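PDB 3KTB: arsenical resistance operon trans-acting repressor from Bacteroides vulgatus, which probably binds DNA as the trans-acting repressor of an arsenical resistance operon, and belongs to the ArsD family of the thioredoxin clan. Local coordinates for residues 34-39 / 46-51; 77-82 / 90-95. One frame throughout, in Å; residues are numbered along the deposited sequence.

Both contacts bring a segment against the same four-stranded mixed sheet, their centres about 10 Å apart. Contact 1 sets helix 27-41 against the outermost strand 47-50 and is partly buried; contact 2 lays the run into helix 94-101 over strand 78-81 and is buried more fully. Aliphatic branches do most of the work in contact 1, with one water joining the backbones at Ile-36 and Val-46. In contact 2 two prolines, a tyrosine ring and a threonine meet, and a water lies among three oxygens. The two join where Arg-48 NH2 lies 3.8 Å from Tyr-91 OH; Asp-11 binds both side chains. Val-35 also packs on Thr-94.

Contact 1: 34-39 / 46-51; sequences VVIESL and VTRHNL
With CG1 of Ile-36 turned beside its own backbone N (chi1 -73°) and the chain extended beyond it (chi2 172°), the isoleucine leaves helix 27-41 as a straight arm that reaches Val-46 and then Arg-48. Val-46 has CG1 anti to its backbone N (chi1 -179°), which leaves CG2 for the leucine one turn further along the helix. Ile-36 and Val-46 cross at about a right angle, CG1 of the isoleucine lying 4.0 Å from CB of the valine. The other branch of the valine takes Leu-39, whose CD1 comes to 3.7 Å from Val-46 CG2. One valine is thus shared between two helix residues, and on the sheet side it rests on Ile-7 and Ile-9 of strand 7-11.

The end of the isoleucine arm goes to the arginine. Ile-36 CD1 lies 3.9 Å from Arg-48 CG and touches CD almost as closely, so the aliphatic part of the arginine extends the apolar surface. Its chain then bends, and the charged end is committed elsewhere, in a salt bridge from NE to Asp-11. The methyl meets the guanidinium obliquely.

Water 1 bridges the two backbones, donating to Ile-36 O at 2.8 Å and accepting from Val-46 N at 3.0 Å. Beyond the segments, Leu-39 also packs on Met-97 and Thr-101 of helix 94-101, while Val-34 meets Val-34 of the second subunit on another side of the helix. The whole is the helix-to-second-strand packing of a beta-alpha-beta unit, strand 7-11, helix 27-41 and parallel strand 47-50, as expected in a thioredoxin-like fold.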
ATOM      1  N   VAL A  34     -19.499  25.421 -23.567  1.00 47.17           N
ATOM      2  CA  VAL A  34     -20.189  25.029 -24.793  1.00 43.72           C
ATOM      3  C   VAL A  34     -19.268  24.163 -25.653  1.00 44.78           C
ATOM      4  O   VAL A  34     -19.696  23.151 -26.218  1.00 40.53           O
ATOM      5  CB  VAL A  34     -20.609  26.257 -25.625  1.00 46.47           C
ATOM      6  CG1 VAL A  34     -20.914  25.835 -27.082  1.00 42.18           C
ATOM      7  CG2 VAL A  34     -21.804  26.924 -24.987  1.00 45.19           C
ATOM      8  N   VAL A  35     -18.001  24.569 -25.748  1.00 41.18           N
ATOM      9  CA  VAL A  35     -17.017  23.798 -26.491  1.00 42.24           C
ATOM     10  C   VAL A  35     -16.911  22.387 -25.899  1.00 40.66           C
ATOM     11  O   VAL A  35     -16.991  21.400 -26.619  1.00 40.94           O
ATOM     12  CB  VAL A  35     -15.653  24.498 -26.492  1.00 47.89           C
ATOM     13  CG1 VAL A  35     -14.528  23.500 -26.789  1.00 47.40           C
ATOM     14  CG2 VAL A  35     -15.642  25.681 -27.507  1.00 35.64           C
ATOM     15  N   ILE A  36     -16.774  22.303 -24.581  1.00 39.78           N
ATOM     16  CA  ILE A  36     -16.601  21.015 -23.910  1.00 40.13           C
ATOM     17  C   ILE A  36     -17.769  20.067 -24.163  1.00 39.56           C
ATOM     18  O   ILE A  36     -17.587  18.870 -24.385  1.00 35.06           O
ATOM     19  CB  ILE A  36     -16.342  21.183 -22.401  1.00 37.47           C
ATOM     20  CG1 ILE A  36     -14.917  21.706 -22.199  1.00 39.33           C
ATOM     21  CG2 ILE A  36     -16.477  19.831 -21.672  1.00 36.01           C
ATOM     22  CD1 ILE A  36     -14.591  22.095 -20.777  1.00 42.36           C
ATOM     23  N   GLU A  37     -18.968  20.623 -24.176  1.00 36.47           N
ATOM     24  CA  GLU A  37     -20.159  19.834 -24.412  1.00 33.35           C
ATOM     25  C   GLU A  37     -20.226  19.392 -25.888  1.00 41.32           C
ATOM     26  O   GLU A  37     -20.618  18.257 -26.193  1.00 39.76           O
ATOM     27  CB  GLU A  37     -21.390  20.643 -23.982  1.00 32.85           C
ATOM     28  CG  GLU A  37     -22.708  20.090 -24.399  1.00 35.27           C
ATOM     29  CD  GLU A  37     -22.998  18.719 -23.799  1.00 42.93           C
ATOM     30  OE1 GLU A  37     -22.382  18.380 -22.762  1.00 42.32           O
ATOM     31  OE2 GLU A  37     -23.847  17.988 -24.378  1.00 40.95           O
ATOM     32  N   SER A  38     -19.832  20.262 -26.812  1.00 43.75           N
ATOM     33  CA  SER A  38     -19.835  19.848 -28.227  1.00 47.65           C
ATOM     34  C   SER A  38     -18.866  18.686 -28.439  1.00 42.59           C
ATOM     35  O   SER A  38     -19.148  17.769 -29.217  1.00 38.67           O
ATOM     36  CB  SER A  38     -19.434  20.984 -29.178  1.00 48.89           C
ATOM     37  OG  SER A  38     -20.337  22.058 -29.103  1.00 58.00           O
ATOM     38  N   LEU A  39     -17.712  18.748 -27.775  1.00 35.22           N
ATOM     39  CA  LEU A  39     -16.750  17.652 -27.878  1.00 43.65           C
ATOM     40  C   LEU A  39     -17.318  16.363 -27.279  1.00 41.91           C
ATOM     41  O   LEU A  39     -17.176  15.296 -27.881  1.00 38.28           O
ATOM     42  CB  LEU A  39     -15.412  18.010 -27.232  1.00 35.33           C
ATOM     43  CG  LEU A  39     -14.764  19.177 -27.976  1.00 37.86           C
ATOM     44  CD1 LEU A  39     -13.672  19.842 -27.154  1.00 36.04           C
ATOM     45  CD2 LEU A  39     -14.249  18.687 -29.320  1.00 37.49           C
ATOM     46  N   VAL A  46     -13.054  16.243 -22.492  1.00 41.96           N
ATOM     47  CA  VAL A  46     -12.133  17.195 -21.886  1.00 44.93           C
ATOM     48  C   VAL A  46     -12.376  17.157 -20.377  1.00 48.98           C
ATOM     49  O   VAL A  46     -13.411  17.619 -19.895  1.00 48.76           O
ATOM     50  CB  VAL A  46     -12.373  18.621 -22.420  1.00 42.45           C
ATOM     51  CG1 VAL A  46     -11.395  19.586 -21.787  1.00 44.18           C
ATOM     52  CG2 VAL A  46     -12.223  18.636 -23.922  1.00 40.77           C
ATOM     53  N   THR A  47     -11.439  16.577 -19.636  1.00 51.34           N
ATOM     54  CA  THR A  47     -11.589  16.419 -18.192  1.00 48.39           C
ATOM     55  C   THR A  47     -11.363  17.785 -17.543  1.00 49.97           C
ATOM     56  O   THR A  47     -10.415  18.496 -17.909  1.00 49.66           O
ATOM     57  CB  THR A  47     -10.586  15.351 -17.647  1.00 69.88           C
ATOM     58  OG1 THR A  47     -10.918  14.060 -18.184  1.00 67.99           O
ATOM     59  CG2 THR A  47     -10.630  15.281 -16.130  1.00 69.79           C
ATOM     60  N   ARG A  48     -12.254  18.174 -16.627  1.00 48.02           N
ATOM     61  CA  ARG A  48     -12.102  19.434 -15.889  1.00 49.98           C
ATOM     62  C   ARG A  48     -11.921  19.144 -14.431  1.00 56.18           C
ATOM     63  O   ARG A  48     -12.551  18.220 -13.895  1.00 57.90           O
ATOM     64  CB  ARG A  48     -13.381  20.239 -15.920  1.00 52.51           C
ATOM     65  CG  ARG A  48     -13.599  21.088 -17.094  1.00 56.73           C
ATOM     66  CD  ARG A  48     -14.871  21.868 -16.840  1.00 46.68           C
ATOM     67  NE  ARG A  48     -14.505  23.241 -16.580  1.00 46.66           N
ATOM     68  CZ  ARG A  48     -15.166  24.285 -17.045  1.00 45.25           C
ATOM     69  NH1 ARG A  48     -16.252  24.081 -17.785  1.00 38.44           N
ATOM     70  NH2 ARG A  48     -14.729  25.520 -16.773  1.00 46.40           N
ATOM     71  N   HIS A  49     -11.139  19.981 -13.763  1.00 55.54           N
ATOM     72  CA  HIS A  49     -11.107  19.955 -12.310  1.00 59.90           C
ATOM     73  C   HIS A  49     -11.409  21.326 -11.717  1.00 59.99           C
ATOM     74  O   HIS A  49     -11.057  22.367 -12.290  1.00 56.90           O
ATOM     75  CB  HIS A  49      -9.761  19.443 -11.796  1.00 56.17           C
ATOM     76  CG  HIS A  49      -9.336  18.159 -12.426  1.00 58.30           C
ATOM     77  ND1 HIS A  49     -10.047  16.985 -12.268  1.00 58.92           N
ATOM     78  CD2 HIS A  49      -8.292  17.865 -13.238  1.00 52.69           C
ATOM     79  CE1 HIS A  49      -9.453  16.020 -12.950  1.00 57.64           C
ATOM     80  NE2 HIS A  49      -8.387  16.528 -13.547  1.00 59.42           N
ATOM     81  N   ASN A  50     -12.058  21.307 -10.559  1.00 55.55           N
ATOM     82  CA  ASN A  50     -12.317  22.517  -9.788  1.00 60.20           C
ATOM     83  C   ASN A  50     -11.523  22.466  -8.464  1.00 63.95           C
ATOM     84  O   ASN A  50     -11.688  21.534  -7.668  1.00 65.00           O
ATOM     85  CB  ASN A  50     -13.829  22.621  -9.541  1.00 60.39           C
ATOM     86  CG  ASN A  50     -14.206  23.772  -8.634  1.00 73.76           C
ATOM     87  OD1 ASN A  50     -13.372  24.606  -8.266  1.00 75.86           O
ATOM     88  ND2 ASN A  50     -15.481  23.824  -8.265  1.00 79.75           N
ATOM     89  N   LEU A  51     -10.656  23.448  -8.227  1.00 64.37           N
ATOM     90  CA  LEU A  51      -9.826  23.453  -7.020  1.00 67.79           C
ATOM     91  C   LEU A  51     -10.647  23.277  -5.725  1.00 69.28           C
ATOM     92  O   LEU A  51     -10.270  22.553  -4.813  1.00 69.72           O
ATOM     93  CB  LEU A  51      -9.009  24.742  -6.947  1.00 67.48           C
ATOM     94  CG  LEU A  51      -8.145  24.916  -5.697  1.00 70.28           C
ATOM     95  CD1 LEU A  51      -7.388  23.624  -5.375  1.00 74.06           C
ATOM     96  CD2 LEU A  51      -7.164  26.090  -5.861  1.00 68.03           C
TER
HETATM   97  O   HOH W   1     -15.844  16.863 -23.456  1.00 33.07           O

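Contact 2: 77-82 / 90-95; sequences PITLVD and TYPTTK
Pro-77 comes down on one face of the Tyr-91 ring with its CB-CG side leading, CG 3.6 Å from the ring centroid and only 10° off the ring normal, a CH-pi contact made almost exactly over the centre. CB of the proline sits toward one side of that face, 3.6 Å from Tyr-91 CE1, and the two side chains cross at about a right angle. A cis peptide bond precedes Pro-77; a cis-proline just before a sheet strand, here 78-81, recurs in thioredoxin-like folds, consistent with the clan. The tyrosine, with CG beside its own backbone N (chi1 -70°), carries its hydroxyl to a hydrogen bond with Asp-11, the same residue that salt-bridges Arg-48, while Ile-9, Leu-29 and Ile-32 pack around the ring.

Further along, Thr-79 crosses Pro-92 obliquely. Its OG1 is 3.2 Å from Pro-92 CG, and its methyl CG2 also leans on that carbon. The same hydroxyl is 2.6 Å from water 2, which also lies 2.9 Å from Pro-77 O and 2.7 Å from Thr-90 O.

Apolar and CH-pi packing of Pro-77 on Tyr-91 is thus joined by a threonine hydroxyl lying against the Pro-92 ring, and water bridges the segments within this buried contact.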
ATOM      1  N   PRO A  77      -7.071  29.458 -14.715  1.00 72.31           N
ATOM      2  CA  PRO A  77      -7.053  28.033 -15.071  1.00 65.22           C
ATOM      3  C   PRO A  77      -5.817  27.609 -15.836  1.00 67.58           C
ATOM      4  O   PRO A  77      -5.311  28.359 -16.658  1.00 67.94           O
ATOM      5  CB  PRO A  77      -8.256  27.904 -16.011  1.00 56.55           C
ATOM      6  CG  PRO A  77      -8.260  29.185 -16.754  1.00 58.99           C
ATOM      7  CD  PRO A  77      -7.799  30.246 -15.730  1.00 66.74           C
ATOM      8  N   ILE A  78      -5.361  26.389 -15.585  1.00 67.58           N
ATOM      9  CA  ILE A  78      -4.269  25.810 -16.333  1.00 66.64           C
ATOM     10  C   ILE A  78      -4.846  24.728 -17.229  1.00 64.94           C
ATOM     11  O   ILE A  78      -5.618  23.885 -16.764  1.00 62.93           O
ATOM     12  CB  ILE A  78      -3.258  25.139 -15.390  1.00 75.01           C
ATOM     13  CG1 ILE A  78      -2.559  26.169 -14.496  1.00 82.35           C
ATOM     14  CG2 ILE A  78      -2.243  24.339 -16.175  1.00 74.20           C
ATOM     15  CD1 ILE A  78      -1.693  25.537 -13.419  1.00 82.09           C
ATOM     16  N   THR A  79      -4.465  24.742 -18.503  1.00 65.33           N
ATOM     17  CA  THR A  79      -4.863  23.697 -19.438  1.00 60.28           C
ATOM     18  C   THR A  79      -3.667  22.861 -19.848  1.00 66.67           C
ATOM     19  O   THR A  79      -2.677  23.389 -20.325  1.00 72.51           O
ATOM     20  CB  THR A  79      -5.452  24.297 -20.684  1.00 60.40           C
ATOM     21  OG1 THR A  79      -6.561  25.113 -20.306  1.00 61.42           O
ATOM     22  CG2 THR A  79      -5.942  23.197 -21.615  1.00 60.80           C
ATOM     23  N   LEU A  80      -3.757  21.551 -19.652  1.00 69.73           N
ATOM     24  CA  LEU A  80      -2.700  20.657 -20.103  1.00 69.30           C
ATOM     25  C   LEU A  80      -3.133  20.070 -21.434  1.00 65.57           C
ATOM     26  O   LEU A  80      -4.293  19.707 -21.610  1.00 59.05           O
ATOM     27  CB  LEU A  80      -2.452  19.526 -19.104  1.00 64.91           C
ATOM     28  CG  LEU A  80      -2.159  19.890 -17.649  1.00 67.19           C
ATOM     29  CD1 LEU A  80      -1.976  18.612 -16.833  1.00 68.76           C
ATOM     30  CD2 LEU A  80      -0.941  20.799 -17.539  1.00 69.94           C
ATOM     31  N   VAL A  81      -2.191  20.013 -22.368  1.00 66.10           N
ATOM     32  CA  VAL A  81      -2.396  19.380 -23.647  1.00 66.04           C
ATOM     33  C   VAL A  81      -1.328  18.307 -23.733  1.00 68.92           C
ATOM     34  O   VAL A  81      -0.137  18.604 -23.668  1.00 76.78           O
ATOM     35  CB  VAL A  81      -2.272  20.387 -24.796  1.00 63.54           C
ATOM     36  CG1 VAL A  81      -2.361  19.679 -26.154  1.00 60.69           C
ATOM     37  CG2 VAL A  81      -3.365  21.430 -24.673  1.00 59.75           C
ATOM     38  N   ASP A  82      -1.788  17.061 -23.840  1.00 68.09           N
ATOM     39  CA  ASP A  82      -0.961  15.861 -23.717  1.00 73.24           C
ATOM     40  C   ASP A  82      -0.014  15.900 -22.516  1.00 79.63           C
ATOM     41  O   ASP A  82       1.128  15.464 -22.599  1.00 83.38           O
ATOM     42  CB  ASP A  82      -0.221  15.559 -25.023  1.00 73.69           C
ATOM     43  CG  ASP A  82      -1.150  15.010 -26.105  1.00 81.22           C
ATOM     44  OD1 ASP A  82      -0.944  15.347 -27.293  1.00 87.78           O
ATOM     45  OD2 ASP A  82      -2.087  14.238 -25.777  1.00 77.12           O
ATOM     46  N   THR A  90      -5.994  32.151 -18.533  1.00 87.03           N
ATOM     47  CA  THR A  90      -7.172  32.244 -19.394  1.00 76.71           C
ATOM     48  C   THR A  90      -7.540  30.878 -19.981  1.00 73.13           C
ATOM     49  O   THR A  90      -6.694  29.974 -20.066  1.00 72.75           O
ATOM     50  CB  THR A  90      -6.928  33.214 -20.575  1.00 74.69           C
ATOM     51  OG1 THR A  90      -5.855  32.716 -21.382  1.00 75.35           O
ATOM     52  CG2 THR A  90      -6.573  34.617 -20.079  1.00 75.06           C
ATOM     53  N   TYR A  91      -8.795  30.730 -20.400  1.00 63.45           N
ATOM     54  CA  TYR A  91      -9.224  29.482 -21.035  1.00 60.17           C
ATOM     55  C   TYR A  91      -8.784  29.457 -22.480  1.00 61.76           C
ATOM     56  O   TYR A  91      -8.832  30.488 -23.147  1.00 63.10           O
ATOM     57  CB  TYR A  91     -10.745  29.302 -20.945  1.00 53.77           C
ATOM     58  CG  TYR A  91     -11.176  29.033 -19.529  1.00 53.57           C
ATOM     59  CD1 TYR A  91     -11.002  27.771 -18.976  1.00 54.92           C
ATOM     60  CD2 TYR A  91     -11.708  30.039 -18.730  1.00 51.61           C
ATOM     61  CE1 TYR A  91     -11.368  27.502 -17.679  1.00 53.22           C
ATOM     62  CE2 TYR A  91     -12.064  29.779 -17.416  1.00 56.04           C
ATOM     63  CZ  TYR A  91     -11.888  28.499 -16.902  1.00 56.09           C
ATOM     64  OH  TYR A  91     -12.226  28.186 -15.611  1.00 58.49           O
ATOM     65  N   PRO A  92      -8.370  28.276 -22.969  1.00 62.39           N
ATOM     66  CA  PRO A  92      -7.963  28.105 -24.362  1.00 62.13           C
ATOM     67  C   PRO A  92      -8.999  28.682 -25.307  1.00 60.55           C
ATOM     68  O   PRO A  92     -10.193  28.514 -25.100  1.00 55.53           O
ATOM     69  CB  PRO A  92      -7.923  26.580 -24.529  1.00 57.15           C
ATOM     70  CG  PRO A  92      -7.616  26.079 -23.181  1.00 57.29           C
ATOM     71  CD  PRO A  92      -8.365  26.992 -22.244  1.00 61.26           C
ATOM     72  N   THR A  93      -8.536  29.355 -26.348  1.00 58.45           N
ATOM     73  CA  THR A  93      -9.423  29.824 -27.394  1.00 59.78           C
ATOM     74  C   THR A  93     -10.070  28.661 -28.126  1.00 61.51           C
ATOM     75  O   THR A  93      -9.555  27.533 -28.140  1.00 58.83           O
ATOM     76  CB  THR A  93      -8.647  30.641 -28.444  1.00 63.98           C
ATOM     77  OG1 THR A  93      -7.698  29.790 -29.106  1.00 63.39           O
ATOM     78  CG2 THR A  93      -7.924  31.793 -27.776  1.00 61.18           C
ATOM     79  N   THR A  94     -11.196  28.954 -28.766  1.00 62.34           N
ATOM     80  CA  THR A  94     -11.865  27.968 -29.586  1.00 58.99           C
ATOM     81  C   THR A  94     -10.975  27.505 -30.751  1.00 61.31           C
ATOM     82  O   THR A  94     -11.004  26.327 -31.132  1.00 59.81           O
ATOM     83  CB  THR A  94     -13.256  28.464 -30.050  1.00 63.21           C
ATOM     84  OG1 THR A  94     -14.013  28.876 -28.900  1.00 61.84           O
ATOM     85  CG2 THR A  94     -14.032  27.335 -30.771  1.00 53.41           C
ATOM     86  N   LYS A  95     -10.172  28.416 -31.298  1.00 62.34           N
ATOM     87  CA  LYS A  95      -9.219  28.059 -32.345  1.00 65.74           C
ATOM     88  C   LYS A  95      -8.290  26.925 -31.888  1.00 58.60           C
ATOM     89  O   LYS A  95      -8.160  25.906 -32.577  1.00 57.85           O
ATOM     90  CB  LYS A  95      -8.392  29.278 -32.787  1.00 76.70           C
ATOM     91  CG  LYS A  95      -7.366  28.963 -33.879  1.00 82.17           C
ATOM     92  CD  LYS A  95      -6.720  30.228 -34.457  1.00 91.23           C
ATOM     93  CE  LYS A  95      -5.721  29.891 -35.574  1.00 95.44           C
ATOM     94  NZ  LYS A  95      -5.214  31.109 -36.292  1.00 98.99           N
TER
HETATM   95  O   HOH W   2      -5.885  27.451 -19.387  1.00 59.29           O